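Leucine aminopeptidase 2 (Saccharomyces cerevisiae, PDB 2XQ0) cleaves N-terminal residues from small peptides, preferring di- and tripeptides, as a zinc-dependent M1-family aminopeptidase with weak epoxide hydrolase activity. Local coordinates at residues A[163-173]-A[192-203]; A[20-28]-A[64-72]. All coordinates share one frame; numbering follows the deposited sequence.

Contacts 1 and 2 lie about 21 Å apart, centre to centre, in the N-terminal domain of this M1 peptidase, and both belong to its large mixed sheet. Contact 2 sits at one border of that sheet, where residues 20-28 run along the edge of strand 66-69; contact 1 pairs strands 165-172 and 193-199 toward the other border. They meet directly where Val163 CG2 packs on Tyr25 CB at 3.6 Å. The side chain of Phe167 in contact 1 is about 8 Å from that of the substrate-binding Leu146, and that of Asp70 in contact 2 about 11 Å. Pro203 of contact 1 has its side chain about 11 Å from the bound bestatin and about 13 Å from the zinc ion.

Contact 1: residues A[163-173]-A[192-203]; sequences VKSTFTASIES and NIYRFEQKVPIP
Phe167 and Gln198 form one of the hydrogen-bonded pairs that join strands 165-172 and 193-199, which run antiparallel at 164°. The bond from Gln198 N to Phe167 O, 2.8 Å long, is almost straight, and the return bond from Phe167 N reaches a lone pair of Gln198 O in its carbonyl plane. Ala169 with Phe196 and Ile171 with Tyr194 repeat the doubly bonded pattern, and Ser173 N closes the far end on Asn192 O. Between Phe167 and Ser165 the register slips by two residues, a beta bulge, after which Ser165 and Ile202 exchange two bonds of 2.9 Å between Ser165 N and Ile202 O and between Ile202 N and Ser165 O. Here both donors stand well above the carbonyl planes. The chain turns a corner at Val200.

Apolar contacts gather on the face that carries Phe167, Ile171, Phe196 and Ile202. With CG1 set between the backbone N and the carbonyl carbon (chi1 59°), Ile202 crosses the Phe167 side chain nearly at a right angle, its CG1 lying 3.7 Å from Phe167 CD1. Farther along, Ile171 CD1 approaches Phe196 CE2 at 4.2 Å. Away from this face, at the end of the pairing, Lys164 runs alongside Pro203, and their CD atoms are pressed to 3.5 Å.

Polar ends mostly find partners elsewhere. Lys164 NZ gives a bond to a water that also bonds Pro201 O, and it additionally binds Thr313; Thr166 and Thr168 use their hydroxyls on His32, and Thr168 also on Asp34. Gln198 folds back so that OE1 accepts from Val200 N, while NE2 reaches Asn280.

The whole is an antiparallel strand pair with a beta bulge, in the large mixed sheet of the M1 N-terminal domain, between strand 28-40, parallel to 165-172, and the outermost strand 182-183.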
loop_
_atom_site.group_PDB
_atom_site.type_symbol
_atom_site.label_atom_id
_atom_site.label_comp_id
_atom_site.label_asym_id
_atom_site.label_seq_id
_atom_site.Cartn_x
_atom_site.Cartn_y
_atom_site.Cartn_z
ATOM N N VAL A 163 19.138 -3.069 -2.147
ATOM C CA VAL A 163 19.743 -4.342 -1.754
ATOM C C VAL A 163 18.703 -5.450 -1.724
ATOM O O VAL A 163 17.718 -5.333 -1.010
ATOM C CB VAL A 163 20.431 -4.221 -0.379
ATOM C CG1 VAL A 163 20.954 -5.579 0.110
ATOM C CG2 VAL A 163 21.573 -3.209 -0.466
ATOM N N LYS A 164 18.909 -6.509 -2.512
ATOM C CA LYS A 164 17.990 -7.644 -2.527
ATOM C C LYS A 164 18.781 -8.923 -2.299
ATOM O O LYS A 164 19.897 -9.070 -2.795
ATOM C CB LYS A 164 17.240 -7.718 -3.864
ATOM C CG LYS A 164 16.667 -6.373 -4.298
ATOM C CD LYS A 164 15.318 -6.532 -4.979
ATOM C CE LYS A 164 15.477 -6.851 -6.447
ATOM N NZ LYS A 164 14.166 -6.812 -7.153
ATOM N N SER A 165 18.190 -9.839 -1.548
ATOM C CA SER A 165 18.878 -11.023 -1.050
ATOM C C SER A 165 17.882 -12.155 -0.928
ATOM O O SER A 165 16.733 -11.914 -0.589
ATOM C CB SER A 165 19.419 -10.721 0.349
ATOM O OG SER A 165 19.943 -11.872 0.962
ATOM N N THR A 166 18.315 -13.386 -1.204
ATOM C CA THR A 166 17.537 -14.540 -0.811
ATOM C C THR A 166 17.480 -14.609 0.721
ATOM O O THR A 166 18.375 -14.085 1.411
ATOM C CB THR A 166 18.152 -15.827 -1.383
ATOM O OG1 THR A 166 19.523 -15.920 -0.976
ATOM C CG2 THR A 166 18.101 -15.793 -2.910
ATOM N N PHE A 167 16.431 -15.239 1.248
ATOM C CA PHE A 167 16.275 -15.434 2.690
ATOM C C PHE A 167 15.979 -16.882 3.057
ATOM O O PHE A 167 15.314 -17.603 2.322
ATOM C CB PHE A 167 15.118 -14.602 3.253
ATOM C CG PHE A 167 15.428 -13.157 3.433
ATOM C CD1 PHE A 167 15.425 -12.298 2.348
ATOM C CD2 PHE A 167 15.661 -12.637 4.697
ATOM C CE1 PHE A 167 15.692 -10.961 2.515
ATOM C CE2 PHE A 167 15.941 -11.283 4.874
ATOM C CZ PHE A 167 15.956 -10.447 3.786
ATOM N N THR A 168 16.473 -17.291 4.214
ATOM C CA THR A 168 15.905 -18.432 4.922
ATOM C C THR A 168 15.466 -17.885 6.271
ATOM O O THR A 168 16.005 -16.880 6.731
ATOM C CB THR A 168 16.937 -19.551 5.135
ATOM O OG1 THR A 168 18.193 -18.971 5.490
ATOM C CG2 THR A 168 17.117 -20.370 3.861
ATOM N N ALA A 169 14.514 -18.544 6.920
ATOM C CA ALA A 169 14.040 -18.055 8.206
ATOM C C ALA A 169 13.520 -19.177 9.079
ATOM O O ALA A 169 12.730 -20.006 8.628
ATOM C CB ALA A 169 12.952 -17.000 8.006
ATOM N N SER A 170 13.957 -19.203 10.334
ATOM C CA SER A 170 13.332 -20.082 11.309
ATOM C C SER A 170 12.716 -19.204 12.360
ATOM O O SER A 170 13.375 -18.308 12.893
ATOM C CB SER A 170 14.347 -21.014 11.954
ATOM O OG SER A 170 15.028 -21.746 10.960
ATOM N N ILE A 171 11.446 -19.452 12.656
ATOM C CA ILE A 171 10.735 -18.608 13.595
ATOM C C ILE A 171 10.062 -19.476 14.641
ATOM O O ILE A 171 9.205 -20.291 14.333
ATOM C CB ILE A 171 9.711 -17.717 12.900
ATOM C CG1 ILE A 171 10.398 -16.931 11.776
ATOM C CG2 ILE A 171 9.078 -16.769 13.903
ATOM C CD1 ILE A 171 9.469 -16.135 10.920
ATOM N N GLU A 172 10.477 -19.309 15.885
ATOM C CA GLU A 172 9.877 -20.069 16.975
ATOM C C GLU A 172 8.743 -19.237 17.566
ATOM O O GLU A 172 8.918 -18.052 17.821
ATOM C CB GLU A 172 10.942 -20.354 18.028
ATOM C CG GLU A 172 10.454 -21.226 19.168
ATOM C CD GLU A 172 11.543 -21.494 20.181
ATOM O OE1 GLU A 172 12.495 -20.683 20.256
ATOM O OE2 GLU A 172 11.441 -22.510 20.903
ATOM N N SER A 173 7.585 -19.854 17.762
ATOM C CA SER A 173 6.428 -19.173 18.345
ATOM C C SER A 173 5.496 -20.193 18.983
ATOM O O SER A 173 5.401 -21.321 18.507
ATOM C CB SER A 173 5.660 -18.404 17.262
ATOM O OG SER A 173 4.571 -17.677 17.820
ATOM N N ASN A 192 6.613 -26.008 16.931
ATOM C CA ASN A 192 6.610 -24.594 17.283
ATOM C C ASN A 192 7.732 -23.826 16.589
ATOM O O ASN A 192 7.989 -22.673 16.916
ATOM C CB ASN A 192 6.674 -24.407 18.798
ATOM C CG ASN A 192 5.409 -24.873 19.491
ATOM O OD1 ASN A 192 4.370 -25.056 18.855
ATOM N ND2 ASN A 192 5.493 -25.076 20.802
ATOM N N ILE A 193 8.392 -24.474 15.631
ATOM C CA ILE A 193 9.453 -23.843 14.852
ATOM C C ILE A 193 9.098 -23.869 13.375
ATOM O O ILE A 193 9.047 -24.926 12.753
ATOM C CB ILE A 193 10.811 -24.526 15.069
ATOM C CG1 ILE A 193 11.320 -24.244 16.481
ATOM C CG2 ILE A 193 11.824 -24.028 14.058
ATOM C CD1 ILE A 193 12.687 -24.798 16.755
ATOM N N TYR A 194 8.841 -22.688 12.827
ATOM C CA TYR A 194 8.389 -22.555 11.455
ATOM C C TYR A 194 9.554 -22.128 10.564
ATOM O O TYR A 194 10.144 -21.066 10.776
ATOM C CB TYR A 194 7.245 -21.536 11.394
ATOM C CG TYR A 194 6.092 -21.935 12.287
ATOM C CD1 TYR A 194 4.962 -22.554 11.761
ATOM C CD2 TYR A 194 6.153 -21.728 13.667
ATOM C CE1 TYR A 194 3.924 -22.934 12.566
ATOM C CE2 TYR A 194 5.110 -22.105 14.483
ATOM C CZ TYR A 194 4.002 -22.711 13.927
ATOM O OH TYR A 194 2.964 -23.100 14.741
ATOM N N ARG A 195 9.883 -22.960 9.573
ATOM C CA ARG A 195 10.987 -22.660 8.656
ATOM C C ARG A 195 10.463 -22.278 7.280
ATOM O O ARG A 195 9.452 -22.830 6.818
ATOM C CB ARG A 195 11.939 -23.847 8.547
ATOM C CG ARG A 195 12.535 -24.280 9.875
ATOM C CD ARG A 195 13.497 -25.431 9.666
ATOM N NE ARG A 195 14.094 -25.887 10.917
ATOM C CZ ARG A 195 15.162 -25.329 11.482
ATOM N NH1 ARG A 195 15.751 -24.287 10.911
ATOM N NH2 ARG A 195 15.642 -25.813 12.617
ATOM N N PHE A 196 11.140 -21.326 6.632
ATOM C CA PHE A 196 10.689 -20.800 5.337
ATOM C C PHE A 196 11.893 -20.553 4.461
ATOM O O PHE A 196 13.009 -20.412 4.950
ATOM C CB PHE A 196 9.974 -19.449 5.495
ATOM C CG PHE A 196 8.805 -19.479 6.420
ATOM C CD1 PHE A 196 7.525 -19.731 5.938
ATOM C CD2 PHE A 196 8.972 -19.244 7.774
ATOM C CE1 PHE A 196 6.445 -19.756 6.782
ATOM C CE2 PHE A 196 7.887 -19.275 8.635
ATOM C CZ PHE A 196 6.619 -19.523 8.135
ATOM N N GLU A 197 11.651 -20.434 3.169
ATOM C CA GLU A 197 12.705 -20.087 2.230
ATOM C C GLU A 197 12.148 -19.080 1.226
ATOM O O GLU A 197 11.034 -19.264 0.723
ATOM C CB GLU A 197 13.128 -21.353 1.498
ATOM C CG GLU A 197 14.466 -21.272 0.839
ATOM C CD GLU A 197 14.928 -22.630 0.355
ATOM O OE1 GLU A 197 14.054 -23.454 -0.013
ATOM O OE2 GLU A 197 16.161 -22.863 0.353
ATOM N N GLN A 198 12.899 -18.014 0.942
ATOM C CA GLN A 198 12.526 -17.091 -0.129
ATOM C C GLN A 198 13.645 -17.183 -1.143
ATOM O O GLN A 198 14.718 -16.633 -0.926
ATOM C CB GLN A 198 12.374 -15.647 0.372
ATOM C CG GLN A 198 11.983 -14.655 -0.748
ATOM C CD GLN A 198 10.836 -15.195 -1.602
ATOM O OE1 GLN A 198 11.059 -15.741 -2.685
ATOM N NE2 GLN A 198 9.606 -15.073 -1.100
ATOM N N LYS A 199 13.428 -17.937 -2.217
ATOM C CA LYS A 199 14.513 -18.219 -3.157
ATOM C C LYS A 199 14.690 -17.141 -4.238
ATOM O O LYS A 199 15.686 -17.148 -4.959
ATOM C CB LYS A 199 14.370 -19.620 -3.773
ATOM C CG LYS A 199 14.348 -20.736 -2.737
ATOM C CD LYS A 199 14.851 -22.074 -3.289
ATOM C CE LYS A 199 13.758 -22.847 -4.000
ATOM N NZ LYS A 199 14.155 -24.272 -4.235
ATOM N N VAL A 200 13.735 -16.216 -4.343
ATOM C CA VAL A 200 13.877 -15.052 -5.220
ATOM C C VAL A 200 14.422 -13.907 -4.375
ATOM O O VAL A 200 13.892 -13.662 -3.299
ATOM C CB VAL A 200 12.494 -14.609 -5.782
ATOM C CG1 VAL A 200 12.633 -13.332 -6.610
ATOM C CG2 VAL A 200 11.846 -15.723 -6.569
ATOM N N PRO A 201 15.504 -13.223 -4.826
ATOM C CA PRO A 201 16.075 -12.180 -3.959
ATOM C C PRO A 201 15.073 -11.057 -3.703
ATOM O O PRO A 201 14.373 -10.648 -4.632
ATOM C CB PRO A 201 17.270 -11.639 -4.765
ATOM C CG PRO A 201 17.565 -12.661 -5.796
ATOM C CD PRO A 201 16.301 -13.440 -6.048
ATOM N N ILE A 202 14.997 -10.577 -2.463
ATOM C CA ILE A 202 14.063 -9.499 -2.117
ATOM C C ILE A 202 14.710 -8.404 -1.247
ATOM O O ILE A 202 15.696 -8.668 -0.555
ATOM C CB ILE A 202 12.768 -10.047 -1.446
ATOM C CG1 ILE A 202 13.061 -10.845 -0.152
ATOM C CG2 ILE A 202 11.960 -10.910 -2.443
ATOM C CD1 ILE A 202 11.816 -11.014 0.756
ATOM N N PRO A 203 14.189 -7.162 -1.323
ATOM C CA PRO A 203 14.600 -6.081 -0.413
ATOM C C PRO A 203 14.030 -6.330 0.996
ATOM O O PRO A 203 13.010 -7.012 1.145
ATOM C CB PRO A 203 13.965 -4.832 -1.039
ATOM C CG PRO A 203 12.786 -5.336 -1.784
ATOM C CD PRO A 203 13.140 -6.725 -2.266
HETATM O O HOH W 1 13.351 -9.656 -6.936
#

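Contact 2: residues A[20-28]-A[64-72]; sequences STLSNYKDF and SDELHLDTS
Asn24 reaches His68 and Glu66 because its CG stands between the backbone N and the carbonyl carbon (chi1 55°), which turns the amide toward strand 66-69; Thr21 OG1, anti to the backbone N (chi1 179°), is brought across to Asp70. The Asn24 amide works with both ends. OD1 accepts from His68 N at 2.9 Å, from above the carbonyl plane, while ND2 donates to Glu66 O, 2.9 Å away and in the amide plane. Its backbone N adds a longer bond to His68 O, and ND2 lies over the rim of one imidazole face, amide and ring planes 14° apart. The imidazole is further fixed by a bond from His68 NE2 to Glu66 OE2 at 3.0 Å. An alanine here would remove both amide bonds, and is likely to leave His68 N and Glu66 O without these partners and the imidazole without the amide beside its rim.

At the other end Asp70 OD1 takes Leu22 N on its syn side (2.8 Å). Thr21 OG1 lies only 2.4 Å from Asp70 OD2, a separation too short to be taken at face value; Asp159 N also binds OD2. Thr21 OG1 in turn accepts from Ser23 N, an ST turn. Leu67 CD1 makes a CH-pi contact over the Phe28 ring.

Residues 21-24 lie along the outer edge of strand 66-69, whose other edge pairs with strand 101-104, before the chain enters strand 28-40; Phe112 of strand 111-120 packs on both Phe28 and Leu67.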
loop_
_atom_site.group_PDB
_atom_site.type_symbol
_atom_site.label_atom_id
_atom_site.label_comp_id
_atom_site.label_asym_id
_atom_site.label_seq_id
_atom_site.Cartn_x
_atom_site.Cartn_y
_atom_site.Cartn_z
ATOM N N SER A 20 18.262 7.457 2.044
ATOM C CA SER A 20 17.475 7.109 3.232
ATOM C C SER A 20 18.096 5.982 4.046
ATOM O O SER A 20 17.490 5.530 5.016
ATOM C CB SER A 20 16.050 6.689 2.842
ATOM O OG SER A 20 15.351 7.764 2.239
ATOM N N THR A 21 19.277 5.506 3.652
ATOM C CA THR A 21 19.963 4.473 4.447
ATOM C C THR A 21 21.252 5.029 5.044
ATOM O O THR A 21 21.918 5.873 4.447
ATOM C CB THR A 21 20.280 3.203 3.635
ATOM O OG1 THR A 21 20.955 2.253 4.463
ATOM C CG2 THR A 21 21.168 3.515 2.467
ATOM N N LEU A 22 21.598 4.547 6.230
ATOM C CA LEU A 22 22.852 4.918 6.876
ATOM C C LEU A 22 23.900 3.839 6.603
ATOM O O LEU A 22 25.036 3.925 7.070
ATOM C CB LEU A 22 22.636 5.067 8.382
ATOM C CG LEU A 22 21.631 6.146 8.783
ATOM C CD1 LEU A 22 21.467 6.217 10.298
ATOM C CD2 LEU A 22 22.060 7.491 8.224
ATOM N N SER A 23 23.506 2.810 5.862
ATOM C CA SER A 23 24.378 1.663 5.623
ATOM C C SER A 23 25.383 1.960 4.509
ATOM O O SER A 23 25.190 2.887 3.723
ATOM C CB SER A 23 23.564 0.421 5.273
ATOM O OG SER A 23 23.073 0.500 3.947
ATOM N N ASN A 24 26.470 1.196 4.441
ATOM C CA ASN A 24 27.384 1.395 3.317
ATOM C C ASN A 24 27.211 0.279 2.306
ATOM O O ASN A 24 28.127 -0.491 2.015
ATOM C CB ASN A 24 28.843 1.611 3.749
ATOM C CG ASN A 24 29.392 0.503 4.645
ATOM O OD1 ASN A 24 28.686 -0.415 5.067
ATOM N ND2 ASN A 24 30.678 0.609 4.950
ATOM N N TYR A 25 26.006 0.217 1.764
ATOM C CA TYR A 25 25.599 -0.913 0.951
ATOM C C TYR A 25 26.326 -1.007 -0.386
ATOM O O TYR A 25 26.452 -2.098 -0.945
ATOM C CB TYR A 25 24.092 -0.875 0.716
ATOM C CG TYR A 25 23.629 0.245 -0.188
ATOM C CD1 TYR A 25 23.392 0.018 -1.542
ATOM C CD2 TYR A 25 23.442 1.534 0.304
ATOM C CE1 TYR A 25 22.947 1.038 -2.376
ATOM C CE2 TYR A 25 23.011 2.561 -0.524
ATOM C CZ TYR A 25 22.747 2.296 -1.859
ATOM O OH TYR A 25 22.300 3.305 -2.675
ATOM N N LYS A 26 26.796 0.112 -0.916
ATOM C CA LYS A 26 27.530 0.054 -2.183
ATOM C C LYS A 26 28.843 -0.724 -2.027
ATOM O O LYS A 26 29.484 -1.076 -3.019
ATOM C CB LYS A 26 27.849 1.458 -2.705
ATOM C CG LYS A 26 26.658 2.321 -3.071
ATOM C CD LYS A 26 25.918 1.797 -4.292
ATOM C CE LYS A 26 25.057 2.896 -4.929
ATOM N NZ LYS A 26 24.231 2.386 -6.071
ATOM N N ASP A 27 29.254 -0.981 -0.786
ATOM C CA ASP A 27 30.572 -1.557 -0.523
ATOM C C ASP A 27 30.542 -3.069 -0.377
ATOM O O ASP A 27 31.585 -3.700 -0.220
ATOM C CB ASP A 27 31.171 -0.965 0.752
ATOM C CG ASP A 27 31.536 0.498 0.604
ATOM O OD1 ASP A 27 31.609 0.977 -0.540
ATOM O OD2 ASP A 27 31.750 1.170 1.636
ATOM N N PHE A 28 29.348 -3.645 -0.396
ATOM C CA PHE A 28 29.191 -5.071 -0.163
ATOM C C PHE A 28 28.126 -5.654 -1.068
ATOM O O PHE A 28 27.231 -4.945 -1.525
ATOM C CB PHE A 28 28.782 -5.339 1.289
ATOM C CG PHE A 28 29.732 -4.783 2.299
ATOM C CD1 PHE A 28 30.804 -5.533 2.746
ATOM C CD2 PHE A 28 29.553 -3.503 2.807
ATOM C CE1 PHE A 28 31.684 -5.021 3.679
ATOM C CE2 PHE A 28 30.436 -2.981 3.736
ATOM C CZ PHE A 28 31.497 -3.744 4.180
ATOM N N SER A 64 37.978 1.563 5.144
ATOM C CA SER A 64 37.937 1.874 6.575
ATOM C C SER A 64 38.770 0.910 7.435
ATOM O O SER A 64 39.746 1.334 8.054
ATOM C CB SER A 64 36.496 1.995 7.092
ATOM O OG SER A 64 35.823 3.095 6.505
ATOM N N ASP A 65 38.408 -0.374 7.479
ATOM C CA ASP A 65 37.245 -0.912 6.779
ATOM C C ASP A 65 36.152 -1.326 7.761
ATOM O O ASP A 65 36.381 -2.125 8.669
ATOM C CB ASP A 65 37.630 -2.096 5.897
ATOM C CG ASP A 65 36.756 -2.202 4.672
ATOM O OD1 ASP A 65 36.251 -3.308 4.384
ATOM O OD2 ASP A 65 36.561 -1.162 4.007
ATOM N N GLU A 66 34.961 -0.771 7.571
ATOM C CA GLU A 66 33.861 -1.000 8.492
ATOM C C GLU A 66 32.596 -1.406 7.755
ATOM O O GLU A 66 32.395 -1.030 6.600
ATOM C CB GLU A 66 33.574 0.264 9.298
ATOM C CG GLU A 66 34.584 0.575 10.382
ATOM C CD GLU A 66 34.341 1.933 11.014
ATOM O OE1 GLU A 66 34.893 2.192 12.109
ATOM O OE2 GLU A 66 33.596 2.739 10.414
ATOM N N LEU A 67 31.763 -2.179 8.441
ATOM C CA LEU A 67 30.391 -2.445 8.019
ATOM C C LEU A 67 29.549 -1.394 8.701
ATOM O O LEU A 67 29.730 -1.154 9.889
ATOM C CB LEU A 67 29.918 -3.793 8.560
ATOM C CG LEU A 67 29.827 -5.076 7.737
ATOM C CD1 LEU A 67 28.983 -4.877 6.484
ATOM C CD2 LEU A 67 31.208 -5.592 7.397
ATOM N N HIS A 68 28.629 -0.780 7.966
ATOM C CA HIS A 68 27.673 0.145 8.547
ATOM C C HIS A 68 26.291 -0.415 8.221
ATOM O O HIS A 68 25.942 -0.572 7.046
ATOM C CB HIS A 68 27.773 1.526 7.904
ATOM C CG HIS A 68 29.040 2.258 8.209
ATOM N ND1 HIS A 68 29.374 3.446 7.597
ATOM C CD2 HIS A 68 30.062 1.969 9.051
ATOM C CE1 HIS A 68 30.540 3.865 8.053
ATOM N NE2 HIS A 68 30.978 2.985 8.937
ATOM N N LEU A 69 25.507 -0.719 9.247
ATOM C CA LEU A 69 24.133 -1.193 9.024
ATOM C C LEU A 69 23.110 -0.239 9.645
ATOM O O LEU A 69 23.437 0.561 10.537
ATOM C CB LEU A 69 23.932 -2.624 9.551
ATOM C CG LEU A 69 24.749 -3.810 8.998
ATOM C CD1 LEU A 69 24.225 -5.147 9.514
ATOM C CD2 LEU A 69 24.752 -3.853 7.509
ATOM N N ASP A 70 21.874 -0.332 9.153
ATOM C CA ASP A 70 20.751 0.465 9.627
ATOM C C ASP A 70 20.179 -0.251 10.839
ATOM O O ASP A 70 20.090 -1.464 10.834
ATOM C CB ASP A 70 19.643 0.478 8.556
ATOM C CG ASP A 70 19.956 1.377 7.367
ATOM O OD1 ASP A 70 20.116 2.594 7.583
ATOM O OD2 ASP A 70 19.973 0.876 6.209
ATOM N N THR A 71 19.791 0.493 11.866
ATOM C CA THR A 71 18.969 -0.041 12.946
ATOM C C THR A 71 18.109 1.101 13.414
ATOM O O THR A 71 18.449 2.262 13.173
ATOM C CB THR A 71 19.788 -0.558 14.173
ATOM O OG1 THR A 71 20.267 0.546 14.952
ATOM C CG2 THR A 71 20.945 -1.423 13.741
ATOM N N SER A 72 16.997 0.767 14.065
ATOM C CA SER A 72 16.147 1.747 14.723
ATOM C C SER A 72 15.502 1.119 15.958
ATOM O O SER A 72 14.688 0.195 15.852
ATOM C CB SER A 72 15.054 2.247 13.784
ATOM O OG SER A 72 14.200 3.119 14.503
HETATM O O HOH W 2 34.098 -0.036 3.740
#